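Local coordinates for protein 3-deoxy-manno-octulosonate cytidylyltransferase (PDB 1H7E) that catalyses the transfer of a cytidylyl group from CTP to the eight-carbon sugar KDO, giving CMP-KDO and diphosphate for lipopolysaccharide biosynthesis, at residues L38-V43 against R105-L110; A89-N94 against T109-M114; I93-D98 against V173-Y178; P118-A123 against R213-A218; T124-I129 against R168-V173. One frame throughout, in Å; residues are numbered along the deposited sequence.

Contact 1 of 5, residues L38-V43 against R105-L110; sequences LQVAGV and RDVETL
The backbone N-H of Ala41 points almost straight at the carboxylate of Glu108, with N and OE2 3.0 Å apart and an angle of 176° at the hydrogen. The donor comes in from above the carboxylate plane, 37° out of it. Beside this polar link runs an apolar one: Val40 CG1 lies 3.7 Å from Glu108 CG, the two side chains sliding past each other in opposite directions, and the same methyl meets Val107 CG1 at 3.9 Å. The two valines cross at about a right angle, their compact branched shapes filling the space between loop and helix. Glu108 reaches the loop because its chain is extended beyond CG, which stands anti to the carbonyl carbon (chi1 -75°). Residues 38-43 lead from helix 29-38 to strand 45-50 and so form part of a beta-alpha-beta unit of the alpha/beta fold, while helix 104-116 is the neighbour that the loop leans on. A type II turn from Val40 to Val43 shapes the loop; Gly42 takes its third place, where a CB would jam against the preceding carbonyl oxygen. On the helix, Arg105 lies one turn before Glu108 and forms a salt bridge with it, NH1 to OE2 at 3.1 Å, the hydrogen bond within it being bent and weak. OE2 thus faces two donors, and the nearby positive charge would probably favour the ionised carboxylate. Gln39 O approaches the edge of the same guanidinium, 4.0 Å from NH1. Farther out, Val107 also packs on Leu95 and Ile102, and Arg115 gives a weak hydrogen bond to Gly42 O.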
# COMPACT_ATOMS: atom_id res chain seq x y z
N LEU A 38 26.06 20.77 1.49
CA LEU A 38 27.51 20.64 1.67
C LEU A 38 27.89 20.09 3.03
O LEU A 38 28.98 19.53 3.18
CB LEU A 38 28.21 21.98 1.46
CG LEU A 38 28.34 22.40 0.01
CD1 LEU A 38 28.85 23.82 -0.07
CD2 LEU A 38 29.27 21.44 -0.68
N GLN A 39 27.00 20.24 4.01
CA GLN A 39 27.24 19.77 5.37
C GLN A 39 26.95 18.29 5.57
O GLN A 39 27.15 17.77 6.66
CB GLN A 39 26.41 20.59 6.36
CG GLN A 39 26.68 22.09 6.31
CD GLN A 39 25.75 22.90 7.22
OE1 GLN A 39 25.30 22.39 8.25
NE2 GLN A 39 25.44 24.14 6.84
N VAL A 40 26.47 17.61 4.53
CA VAL A 40 26.15 16.19 4.63
C VAL A 40 27.40 15.35 4.46
O VAL A 40 28.03 15.37 3.41
CB VAL A 40 25.09 15.75 3.58
CG1 VAL A 40 24.75 14.28 3.75
CG2 VAL A 40 23.83 16.60 3.69
N ALA A 41 27.75 14.61 5.50
CA ALA A 41 28.93 13.76 5.45
C ALA A 41 28.72 12.60 4.50
O ALA A 41 27.59 12.15 4.32
CB ALA A 41 29.25 13.23 6.84
N GLY A 42 29.80 12.13 3.88
CA GLY A 42 29.73 10.99 2.97
C GLY A 42 29.33 11.30 1.54
O GLY A 42 29.23 10.39 0.72
N VAL A 43 29.10 12.57 1.26
CA VAL A 43 28.71 13.02 -0.07
C VAL A 43 29.92 13.62 -0.79
O VAL A 43 30.59 14.52 -0.27
CB VAL A 43 27.55 14.04 0.03
CG1 VAL A 43 27.24 14.67 -1.35
CG2 VAL A 43 26.31 13.33 0.59
N ARG A 105 21.44 16.11 9.00
CA ARG A 105 21.40 14.81 9.68
C ARG A 105 20.36 13.86 9.09
O ARG A 105 20.55 12.65 9.08
CB ARG A 105 21.15 15.01 11.19
CG ARG A 105 22.31 14.55 12.12
CD ARG A 105 23.72 15.07 11.71
NE ARG A 105 23.90 16.52 11.82
CZ ARG A 105 24.74 17.24 11.07
NH1 ARG A 105 25.51 16.66 10.16
NH2 ARG A 105 24.80 18.56 11.21
N ASP A 106 19.26 14.41 8.58
CA ASP A 106 18.22 13.57 7.98
C ASP A 106 18.69 12.95 6.67
O ASP A 106 18.32 11.81 6.35
CB ASP A 106 16.94 14.38 7.72
CG ASP A 106 16.24 14.80 9.00
OD1 ASP A 106 16.58 14.28 10.09
OD2 ASP A 106 15.35 15.67 8.90
N VAL A 107 19.47 13.71 5.89
CA VAL A 107 19.99 13.18 4.63
C VAL A 107 21.02 12.08 4.95
O VAL A 107 21.10 11.06 4.26
CB VAL A 107 20.60 14.30 3.75
CG1 VAL A 107 21.07 13.72 2.43
CG2 VAL A 107 19.59 15.40 3.52
N GLU A 108 21.79 12.28 6.03
CA GLU A 108 22.77 11.29 6.45
C GLU A 108 22.10 9.98 6.84
O GLU A 108 22.63 8.89 6.57
CB GLU A 108 23.62 11.83 7.60
CG GLU A 108 24.66 12.85 7.13
CD GLU A 108 25.39 13.56 8.26
OE1 GLU A 108 25.33 13.11 9.43
OE2 GLU A 108 26.03 14.59 7.97
N THR A 109 20.93 10.08 7.48
CA THR A 109 20.14 8.91 7.89
C THR A 109 19.75 8.13 6.64
O THR A 109 19.87 6.92 6.59
CB THR A 109 18.84 9.34 8.64
OG1 THR A 109 19.17 9.84 9.94
CG2 THR A 109 17.86 8.17 8.80
N LEU A 110 19.33 8.87 5.63
CA LEU A 110 18.92 8.29 4.36
C LEU A 110 20.10 7.59 3.70
O LEU A 110 20.01 6.41 3.33
CB LEU A 110 18.37 9.41 3.48
CG LEU A 110 17.71 9.12 2.15
CD1 LEU A 110 16.44 8.32 2.39
CD2 LEU A 110 17.38 10.44 1.49

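Contact 2 of 5, residues A89-N94 against T109-M114; sequences ADIYIN and TLLQGM
Ile91 pushes its CD1 methyl into the notch between two helix residues, 4.0 Å from Met114 CB and 4.1 Å from Leu111 CD2. Its CG1 is anti to the carbonyl carbon (chi1 -63°) and the chain continues extended, which carries the methyl outward from the strand to the helix. Ile91 and Met114 slide past each other in opposite directions. Two residues on, Ile93 has the same conformation and brings its CD1 to 3.8 Å from Leu111 CG, the side chains crossing at about a right angle; its other branch, CG2, touches Leu110 CD2 more loosely at 4.5 Å. Leu111 is therefore met by both isoleucines, one at the branch point and one at a methyl, with a first torsion of -131° that lies well off the staggered positions. Isoleucine suits the strand, where beta-branching is well tolerated, and the unbranched Met114 can bend at its second and third torsions, its chain turning toward Ala177, Ala123 and Leu120. Leu110 likewise spreads beyond this pair of segments, onto Ile175 and Leu125. On another side of the helix, Gly113 brings its CA against Phe215, an approach that a side chain would probably hinder. The axes of strand 91-94 and of helix segment 109-114 come within 10.4 Å and their directions differ by 153°, so the helix runs back nearly antiparallel to the strand that precedes it. Helix 104-116 is the connection of a beta-alpha-beta crossover from strand 91-94 to the parallel strand 122-129, with the antiparallel strand 169-179 between them, in the GT-A-like alpha/beta fold.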
# COMPACT_ATOMS: atom_id res chain seq x y z
N ALA A 89 28.04 8.24 -10.18
CA ALA A 89 27.87 7.98 -8.76
C ALA A 89 27.17 6.64 -8.60
O ALA A 89 26.61 6.11 -9.55
CB ALA A 89 27.04 9.08 -8.10
N ASP A 90 27.29 6.05 -7.43
CA ASP A 90 26.63 4.78 -7.15
C ASP A 90 25.25 5.10 -6.54
O ASP A 90 24.30 4.36 -6.75
CB ASP A 90 27.44 3.97 -6.15
CG ASP A 90 28.84 3.66 -6.65
OD1 ASP A 90 28.96 3.17 -7.79
OD2 ASP A 90 29.83 3.91 -5.91
N ILE A 91 25.17 6.21 -5.81
CA ILE A 91 23.94 6.65 -5.13
C ILE A 91 23.64 8.11 -5.40
O ILE A 91 24.49 8.97 -5.17
CB ILE A 91 24.06 6.46 -3.60
CG1 ILE A 91 24.23 4.98 -3.25
CG2 ILE A 91 22.85 7.08 -2.88
CD1 ILE A 91 24.71 4.72 -1.85
N TYR A 92 22.43 8.40 -5.87
CA TYR A 92 22.02 9.78 -6.16
C TYR A 92 20.93 10.17 -5.19
O TYR A 92 19.93 9.46 -5.04
CB TYR A 92 21.45 9.90 -7.57
CG TYR A 92 22.44 9.57 -8.66
CD1 TYR A 92 22.69 8.25 -9.02
CD2 TYR A 92 23.14 10.58 -9.33
CE1 TYR A 92 23.63 7.94 -10.01
CE2 TYR A 92 24.08 10.29 -10.32
CZ TYR A 92 24.31 8.97 -10.66
OH TYR A 92 25.23 8.66 -11.63
N ILE A 93 21.10 11.30 -4.53
CA ILE A 93 20.12 11.81 -3.57
C ILE A 93 19.48 13.01 -4.23
O ILE A 93 20.17 13.93 -4.71
CB ILE A 93 20.79 12.22 -2.25
CG1 ILE A 93 21.35 10.99 -1.56
CG2 ILE A 93 19.79 12.95 -1.33
CD1 ILE A 93 22.32 11.31 -0.46
N ASN A 94 18.16 13.01 -4.30
CA ASN A 94 17.43 14.10 -4.92
C ASN A 94 16.79 14.92 -3.81
O ASN A 94 15.92 14.42 -3.09
CB ASN A 94 16.36 13.51 -5.83
CG ASN A 94 15.93 14.46 -6.92
OD1 ASN A 94 16.77 15.03 -7.63
ND2 ASN A 94 14.62 14.60 -7.11
N THR A 109 20.93 10.08 7.48
CA THR A 109 20.14 8.91 7.89
C THR A 109 19.75 8.13 6.64
O THR A 109 19.87 6.92 6.59
CB THR A 109 18.84 9.34 8.64
OG1 THR A 109 19.17 9.84 9.94
CG2 THR A 109 17.86 8.17 8.80
N LEU A 110 19.33 8.87 5.63
CA LEU A 110 18.92 8.29 4.36
C LEU A 110 20.10 7.59 3.70
O LEU A 110 20.01 6.41 3.33
CB LEU A 110 18.37 9.41 3.48
CG LEU A 110 17.71 9.12 2.15
CD1 LEU A 110 16.44 8.32 2.39
CD2 LEU A 110 17.38 10.44 1.49
N LEU A 111 21.25 8.27 3.65
CA LEU A 111 22.46 7.71 3.03
C LEU A 111 22.96 6.48 3.77
O LEU A 111 23.41 5.52 3.14
CB LEU A 111 23.59 8.75 2.97
CG LEU A 111 24.36 8.99 1.67
CD1 LEU A 111 25.64 9.71 2.02
CD2 LEU A 111 24.67 7.69 0.95
N GLN A 112 22.90 6.51 5.10
CA GLN A 112 23.32 5.38 5.92
C GLN A 112 22.43 4.15 5.64
O GLN A 112 22.91 3.02 5.61
CB GLN A 112 23.28 5.75 7.41
CG GLN A 112 24.01 4.73 8.32
CD GLN A 112 25.40 4.36 7.78
OE1 GLN A 112 26.34 5.15 7.86
NE2 GLN A 112 25.51 3.17 7.19
N GLY A 113 21.14 4.40 5.46
CA GLY A 113 20.22 3.31 5.17
C GLY A 113 20.60 2.61 3.88
O GLY A 113 20.56 1.37 3.82
N MET A 114 20.96 3.38 2.85
CA MET A 114 21.36 2.84 1.54
C MET A 114 22.66 2.04 1.64
O MET A 114 22.80 0.98 1.03
CB MET A 114 21.53 3.97 0.50
CG MET A 114 20.25 4.68 0.12
SD MET A 114 19.18 3.59 -0.80
CE MET A 114 19.84 3.77 -2.43

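Contact 3 of 5, residues I93-D98 against V173-Y178; sequences INLQGD and VGIYAY
In the mixed central sheet, strand 169-179 runs against its neighbours, and here Asn94 and Tyr176 join it antiparallel to strand 91-94. They form a hydrogen-bonded pair: Asn94 N gives a short bond to Tyr176 O, 2.8 Å, while the return bond from Tyr176 N to Asn94 O is longer at 3.3 Å, with the donor in the carbonyl plane. Next to it, Ile93 and Ala177 form a non-hydrogen-bonded pair, and Ile93 CA makes a CA-H...O contact of 3.2 Å with Tyr176 O. The small Ala177 leaves its face of the sheet low enough for helix 104-116, whose Leu110 and Met114 rest on it. Beyond the regular ladder, where the chain leaves the sheet into the loop at the C-terminal end of strand 91-94, Leu95 and Ile175 lie side by side pointing the same way, CD2 and CG2 3.7 Å apart, and extend that apolar layer. Gln96 bends at its second torsion (chi2 -43°), which turns its amide back to the sheet, NE2 making a weak bond to Gly174 O at 3.4 Å. On the face bearing Asn94 and Tyr176, Asn94 CB stands at the edge of the Tyr178 ring. Tyr178 OH in turn sits 3.7 Å above the plane of Tyr176, toward the rim of its ring, while the hydroxyl of Tyr176 is hydrogen-bonded to His172 NE2.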
# COMPACT_ATOMS: atom_id res chain seq x y z
N ILE A 93 21.10 11.30 -4.53
CA ILE A 93 20.12 11.81 -3.57
C ILE A 93 19.48 13.01 -4.23
O ILE A 93 20.17 13.93 -4.71
CB ILE A 93 20.79 12.22 -2.25
CG1 ILE A 93 21.35 10.99 -1.56
CG2 ILE A 93 19.79 12.95 -1.33
CD1 ILE A 93 22.32 11.31 -0.46
N ASN A 94 18.16 13.01 -4.30
CA ASN A 94 17.43 14.10 -4.92
C ASN A 94 16.79 14.92 -3.81
O ASN A 94 15.92 14.42 -3.09
CB ASN A 94 16.36 13.51 -5.83
CG ASN A 94 15.93 14.46 -6.92
OD1 ASN A 94 16.77 15.03 -7.63
ND2 ASN A 94 14.62 14.60 -7.11
N LEU A 95 17.28 16.14 -3.62
CA LEU A 95 16.77 17.08 -2.62
C LEU A 95 15.91 18.12 -3.31
O LEU A 95 16.24 18.55 -4.40
CB LEU A 95 17.90 17.87 -1.98
CG LEU A 95 18.77 17.29 -0.88
CD1 LEU A 95 19.53 18.45 -0.25
CD2 LEU A 95 17.90 16.62 0.16
N GLN A 96 14.88 18.61 -2.63
CA GLN A 96 14.04 19.65 -3.23
C GLN A 96 14.68 21.04 -3.10
O GLN A 96 15.17 21.41 -2.04
CB GLN A 96 12.64 19.61 -2.61
CG GLN A 96 11.89 18.31 -2.94
CD GLN A 96 12.07 17.89 -4.41
OE1 GLN A 96 11.63 18.59 -5.32
NE2 GLN A 96 12.76 16.77 -4.63
N GLY A 97 14.69 21.79 -4.19
CA GLY A 97 15.30 23.10 -4.19
C GLY A 97 14.51 24.17 -3.46
O GLY A 97 14.97 25.32 -3.38
N ASP A 98 13.35 23.79 -2.92
CA ASP A 98 12.49 24.74 -2.20
C ASP A 98 12.27 24.47 -0.71
O ASP A 98 11.33 25.00 -0.10
CB ASP A 98 11.14 24.93 -2.94
CG ASP A 98 10.32 23.64 -3.04
OD1 ASP A 98 10.75 22.58 -2.55
OD2 ASP A 98 9.21 23.69 -3.62
N VAL A 173 8.07 12.67 3.21
CA VAL A 173 8.97 13.83 2.99
C VAL A 173 9.68 13.52 1.67
O VAL A 173 10.44 12.55 1.59
CB VAL A 173 10.03 13.96 4.15
CG1 VAL A 173 11.02 15.09 3.83
CG2 VAL A 173 9.32 14.24 5.48
N GLY A 174 9.43 14.35 0.66
CA GLY A 174 9.94 14.17 -0.70
C GLY A 174 11.41 14.20 -1.06
O GLY A 174 11.77 14.78 -2.09
N ILE A 175 12.24 13.56 -0.25
CA ILE A 175 13.68 13.45 -0.47
C ILE A 175 13.92 11.98 -0.76
O ILE A 175 13.48 11.11 0.00
CB ILE A 175 14.47 13.82 0.77
CG1 ILE A 175 14.27 15.31 1.06
CG2 ILE A 175 15.95 13.53 0.56
CD1 ILE A 175 14.89 15.74 2.34
N TYR A 176 14.63 11.70 -1.85
CA TYR A 176 14.89 10.32 -2.27
C TYR A 176 16.36 10.01 -2.51
O TYR A 176 17.13 10.90 -2.86
CB TYR A 176 14.21 10.05 -3.61
CG TYR A 176 12.71 10.18 -3.63
CD1 TYR A 176 12.10 11.42 -3.86
CD2 TYR A 176 11.89 9.06 -3.48
CE1 TYR A 176 10.71 11.53 -3.94
CE2 TYR A 176 10.50 9.16 -3.57
CZ TYR A 176 9.92 10.39 -3.80
OH TYR A 176 8.56 10.49 -3.92
N ALA A 177 16.74 8.75 -2.29
CA ALA A 177 18.09 8.24 -2.58
C ALA A 177 17.84 7.09 -3.57
O ALA A 177 17.02 6.20 -3.30
CB ALA A 177 18.79 7.72 -1.33
N TYR A 178 18.49 7.13 -4.72
CA TYR A 178 18.32 6.10 -5.74
C TYR A 178 19.64 5.46 -6.06
O TYR A 178 20.64 6.15 -6.18
CB TYR A 178 17.86 6.69 -7.07
CG TYR A 178 16.54 7.41 -7.05
CD1 TYR A 178 15.35 6.74 -7.30
CD2 TYR A 178 16.49 8.78 -6.84
CE1 TYR A 178 14.14 7.41 -7.36
CE2 TYR A 178 15.27 9.47 -6.89
CZ TYR A 178 14.11 8.77 -7.15
OH TYR A 178 12.91 9.43 -7.23

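Contact 4 of 5, residues P118-A123 against R213-A218; sequences PALPVA and RTFEVA
Arg213 begins against Leu120: its CB lies 3.6 Å from Leu120 CD1 and nearly as close to CD2, so the aliphatic root of the arginine packs on the forked leucine. CG stands anti to the backbone N (chi1 -175°), and the chain then bends at chi3 (-61°), which brings the flat group back over the leucine. Leu120 CD1 sits 4.2 Å above the guanidinium plane, over its centre, and NH1 passes 4.0 Å from CD2. The polar tip is held from elsewhere, NE by a salt bridge to Asp149 and NH1 by one to Asp117, so one long side chain serves both an apolar neighbour and two carboxylates. An alanine in place of Leu120 takes away both methyls and would probably leave a gap beneath the guanidinium face, letting the arginine chain shift between its acids. The backbones meet as parallel strands, 122-129 beside 212-216, the latter outermost in this chain's central sheet. Arg213 N gives Val122 O a hydrogen bond of 3.0 Å with an angle of 161° at the hydrogen, and Arg213 O receives a CA-H...O contact of 3.2 Å from Ala123 CA. Ala123 forms the parallel bridge with Arg213, and its small CB touches the edge of the Phe215 ring in plane, 3.7 Å from CE2. Leu120 CD2 reaches the same edge more loosely, at CZ, and Leu120 itself also rests on Met114 of helix 104-116.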
# COMPACT_ATOMS: atom_id res chain seq x y z
N PRO A 118 22.87 -3.03 0.70
CA PRO A 118 23.29 -2.97 -0.70
C PRO A 118 22.21 -3.36 -1.71
O PRO A 118 22.27 -2.96 -2.87
CB PRO A 118 24.46 -3.96 -0.75
CG PRO A 118 24.99 -3.93 0.67
CD PRO A 118 23.72 -3.97 1.46
N ALA A 119 21.24 -4.15 -1.27
CA ALA A 119 20.14 -4.60 -2.13
C ALA A 119 18.98 -3.62 -2.22
O ALA A 119 18.07 -3.84 -3.01
CB ALA A 119 19.62 -5.94 -1.65
N LEU A 120 18.99 -2.57 -1.39
CA LEU A 120 17.93 -1.57 -1.36
C LEU A 120 18.01 -0.64 -2.57
O LEU A 120 18.99 0.07 -2.75
CB LEU A 120 18.00 -0.77 -0.05
CG LEU A 120 16.91 0.29 0.14
CD1 LEU A 120 15.49 -0.33 0.07
CD2 LEU A 120 17.15 1.00 1.48
N PRO A 121 16.96 -0.62 -3.41
CA PRO A 121 17.01 0.24 -4.59
C PRO A 121 16.74 1.73 -4.36
O PRO A 121 17.40 2.58 -4.97
CB PRO A 121 15.93 -0.36 -5.51
CG PRO A 121 15.51 -1.66 -4.83
CD PRO A 121 15.72 -1.41 -3.38
N VAL A 122 15.76 2.03 -3.51
CA VAL A 122 15.33 3.40 -3.25
C VAL A 122 14.97 3.58 -1.79
O VAL A 122 14.45 2.66 -1.14
CB VAL A 122 14.04 3.73 -4.08
CG1 VAL A 122 13.63 5.20 -3.91
CG2 VAL A 122 14.22 3.37 -5.56
N ALA A 123 15.28 4.76 -1.25
CA ALA A 123 14.96 5.10 0.13
C ALA A 123 14.39 6.52 0.16
O ALA A 123 14.68 7.34 -0.72
CB ALA A 123 16.19 4.99 1.02
N ARG A 213 12.21 1.86 0.75
CA ARG A 213 12.26 1.84 2.20
C ARG A 213 12.09 3.27 2.68
O ARG A 213 12.71 4.19 2.17
CB ARG A 213 13.55 1.22 2.72
CG ARG A 213 13.56 1.08 4.25
CD ARG A 213 14.49 -0.03 4.72
NE ARG A 213 14.08 -1.33 4.19
CZ ARG A 213 14.91 -2.29 3.78
NH1 ARG A 213 16.23 -2.11 3.85
NH2 ARG A 213 14.41 -3.40 3.25
N THR A 214 11.24 3.46 3.69
CA THR A 214 10.91 4.79 4.19
C THR A 214 11.29 4.97 5.64
O THR A 214 10.58 4.48 6.52
CB THR A 214 9.35 5.05 4.01
OG1 THR A 214 8.97 4.72 2.67
CG2 THR A 214 9.00 6.50 4.21
N PHE A 215 12.38 5.73 5.88
CA PHE A 215 12.92 6.03 7.22
C PHE A 215 12.24 7.18 7.96
O PHE A 215 12.09 8.28 7.43
CB PHE A 215 14.42 6.33 7.15
CG PHE A 215 15.22 5.23 6.55
CD1 PHE A 215 15.72 4.21 7.34
CD2 PHE A 215 15.45 5.20 5.18
CE1 PHE A 215 16.44 3.17 6.77
CE2 PHE A 215 16.17 4.17 4.60
CZ PHE A 215 16.67 3.14 5.40
N GLU A 216 11.91 6.93 9.22
CA GLU A 216 11.25 7.94 10.03
C GLU A 216 12.20 8.94 10.72
O GLU A 216 13.19 8.53 11.32
CB GLU A 216 10.36 7.25 11.08
CG GLU A 216 9.47 8.23 11.80
CD GLU A 216 8.57 7.60 12.84
OE1 GLU A 216 8.29 6.39 12.78
OE2 GLU A 216 8.13 8.34 13.72
N VAL A 217 11.91 10.23 10.59
CA VAL A 217 12.70 11.29 11.23
C VAL A 217 11.73 12.22 11.99
O VAL A 217 10.52 12.00 11.95
CB VAL A 217 13.51 12.12 10.21
CG1 VAL A 217 14.52 11.22 9.51
CG2 VAL A 217 12.60 12.83 9.21
N ALA A 218 12.26 13.23 12.69
CA ALA A 218 11.42 14.18 13.44
C ALA A 218 10.68 15.12 12.47
O ALA A 218 11.07 15.24 11.30
CB ALA A 218 12.28 14.97 14.40

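Contact 5 of 5, residues T124-I129 against R168-V173; sequences TLCHAI and RYLKHV
Leu125 and Val173 open an antiparallel ladder between strands 122-129 and 169-179 of the central sheet. Leu125 O is gripped twice: by Val173 N at 2.8 Å, which comes from above the carbonyl plane, and by the ring nitrogen ND1 of His172 at 3.2 Å, nearly along the C=O axis. His127 and Lys171 follow as a hydrogen-bonded pair, His127 N to Lys171 O and Lys171 N to His127 O, the latter at 2.8 Å. At the far end Ile129 N bonds Tyr169 O at 3.1 Å, and a water donates to Ile129 O at 2.7 Å and accepts from Tyr169 N. His172 is used at both ring nitrogens, since NE2 pairs with the hydroxyl of Tyr176, and Phe153 meets the ring edge-to-face. A phenylalanine in its place would probably leave Leu125 O one donor short and the Tyr176 hydroxyl without its mate. Thr124 OG1 is bonded outside the pair, to Ile175 O, and the guanidinium of Arg168 reaches Glu216 in a salt bridge. His127 takes the crowded position between backbone N and carbonyl carbon (chi1 69°), which lets ND1 bond Ala128 O, the next residue, at 3.1 Å. A second water lies 2.8 Å from His127 NE2 and accepts from NZ of the extended Lys171. Val173 CG2 touches His127 CD2, and Lys171 CB lies over one face of the imidazole, 4.3 Å above its plane and toward the rim.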
# COMPACT_ATOMS: atom_id res chain seq x y z
N THR A 124 13.52 6.79 1.13
CA THR A 124 12.92 8.10 1.26
C THR A 124 12.62 8.33 2.74
O THR A 124 12.94 7.48 3.58
CB THR A 124 11.65 8.25 0.37
OG1 THR A 124 11.23 9.62 0.38
CG2 THR A 124 10.49 7.34 0.89
N LEU A 125 12.06 9.49 3.06
CA LEU A 125 11.79 9.86 4.45
C LEU A 125 10.32 10.10 4.78
O LEU A 125 9.50 10.34 3.91
CB LEU A 125 12.57 11.14 4.80
CG LEU A 125 14.11 11.10 4.68
CD1 LEU A 125 14.65 12.49 4.93
CD2 LEU A 125 14.70 10.07 5.65
N CYS A 126 10.02 10.04 6.08
CA CYS A 126 8.67 10.29 6.57
C CYS A 126 8.75 10.75 8.04
O CYS A 126 9.79 10.60 8.70
CB CYS A 126 7.81 9.02 6.46
SG CYS A 126 8.28 7.70 7.55
N HIS A 127 7.70 11.41 8.52
CA HIS A 127 7.63 11.82 9.93
C HIS A 127 6.17 11.73 10.39
O HIS A 127 5.25 11.76 9.57
CB HIS A 127 8.25 13.21 10.20
CG HIS A 127 7.48 14.37 9.63
ND1 HIS A 127 6.33 14.86 10.20
CD2 HIS A 127 7.74 15.17 8.57
CE1 HIS A 127 5.91 15.90 9.51
NE2 HIS A 127 6.75 16.12 8.52
N ALA A 128 5.97 11.52 11.69
CA ALA A 128 4.62 11.40 12.26
C ALA A 128 3.81 12.69 12.17
O ALA A 128 4.36 13.79 12.29
CB ALA A 128 4.70 10.93 13.71
N ILE A 129 2.52 12.55 11.87
CA ILE A 129 1.61 13.68 11.82
C ILE A 129 0.31 13.26 12.52
O ILE A 129 0.05 12.08 12.71
CB ILE A 129 1.29 14.17 10.37
CG1 ILE A 129 0.83 13.01 9.49
CG2 ILE A 129 2.53 14.84 9.74
CD1 ILE A 129 0.20 13.43 8.20
N ARG A 168 -2.11 5.71 13.43
CA ARG A 168 -0.92 6.55 13.53
C ARG A 168 -0.58 6.90 12.06
O ARG A 168 -0.58 6.02 11.19
CB ARG A 168 0.21 5.78 14.20
CG ARG A 168 1.43 6.63 14.49
CD ARG A 168 2.47 5.88 15.32
NE ARG A 168 3.64 6.74 15.56
CZ ARG A 168 4.73 6.76 14.80
NH1 ARG A 168 4.85 5.97 13.74
NH2 ARG A 168 5.71 7.62 15.08
N TYR A 169 -0.45 8.19 11.78
CA TYR A 169 -0.18 8.67 10.44
C TYR A 169 1.26 9.11 10.22
O TYR A 169 1.91 9.63 11.13
CB TYR A 169 -1.12 9.84 10.10
CG TYR A 169 -2.56 9.38 10.03
CD1 TYR A 169 -3.04 8.77 8.88
CD2 TYR A 169 -3.40 9.46 11.15
CE1 TYR A 169 -4.32 8.22 8.83
CE2 TYR A 169 -4.69 8.90 11.12
CZ TYR A 169 -5.13 8.29 9.96
OH TYR A 169 -6.38 7.73 9.88
N LEU A 170 1.75 8.86 9.00
CA LEU A 170 3.10 9.25 8.58
C LEU A 170 3.01 10.08 7.33
O LEU A 170 2.35 9.69 6.37
CB LEU A 170 3.96 8.02 8.27
CG LEU A 170 4.33 7.10 9.44
CD1 LEU A 170 4.94 5.80 8.93
CD2 LEU A 170 5.29 7.84 10.39
N LYS A 171 3.63 11.24 7.36
CA LYS A 171 3.68 12.10 6.20
C LYS A 171 4.98 11.78 5.42
O LYS A 171 6.07 11.65 6.00
CB LYS A 171 3.73 13.56 6.62
CG LYS A 171 4.01 14.52 5.47
CD LYS A 171 4.10 15.95 5.97
CE LYS A 171 4.25 16.91 4.81
NZ LYS A 171 3.98 18.30 5.24
N HIS A 172 4.86 11.67 4.10
CA HIS A 172 5.99 11.39 3.24
C HIS A 172 6.75 12.71 3.00
O HIS A 172 6.14 13.74 2.69
CB HIS A 172 5.50 10.81 1.92
CG HIS A 172 6.57 10.65 0.88
ND1 HIS A 172 7.81 10.12 1.15
CD2 HIS A 172 6.59 10.99 -0.43
CE1 HIS A 172 8.55 10.14 0.06
NE2 HIS A 172 7.83 10.66 -0.92
N VAL A 173 8.07 12.67 3.21
CA VAL A 173 8.97 13.83 2.99
C VAL A 173 9.68 13.52 1.67
O VAL A 173 10.44 12.55 1.59
CB VAL A 173 10.03 13.96 4.15
CG1 VAL A 173 11.02 15.09 3.83
CG2 VAL A 173 9.32 14.24 5.48
O HOH W 1 6.39 18.40 7.01
O HOH W 2 -0.71 9.91 14.11

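How the contacts relate
From the N terminus, contact 1 closes the first loop, fastening the turn after helix 29-38 to helix 104-116. Contact 2 opens inside that loop, at strand 91-94, and closes on the same stretch of helix, sharing Thr109 and Leu110 with contact 1. From that strand contact 3 opens; its span crosses that of contact 1 and reaches forward to strand 169-179. Contact 4 crosses contact 3, running from the start of strand 122-129 to the late strand 212-216, and contact 5, joining 122-129 to 169-179, nests inside both. Contacts 3, 5 and 4 thus stitch neighbouring strands of one sheet in turn, while Leu110 of the shared helix reaches Ile175, Ala123 and Leu125, binding helix and sheet together.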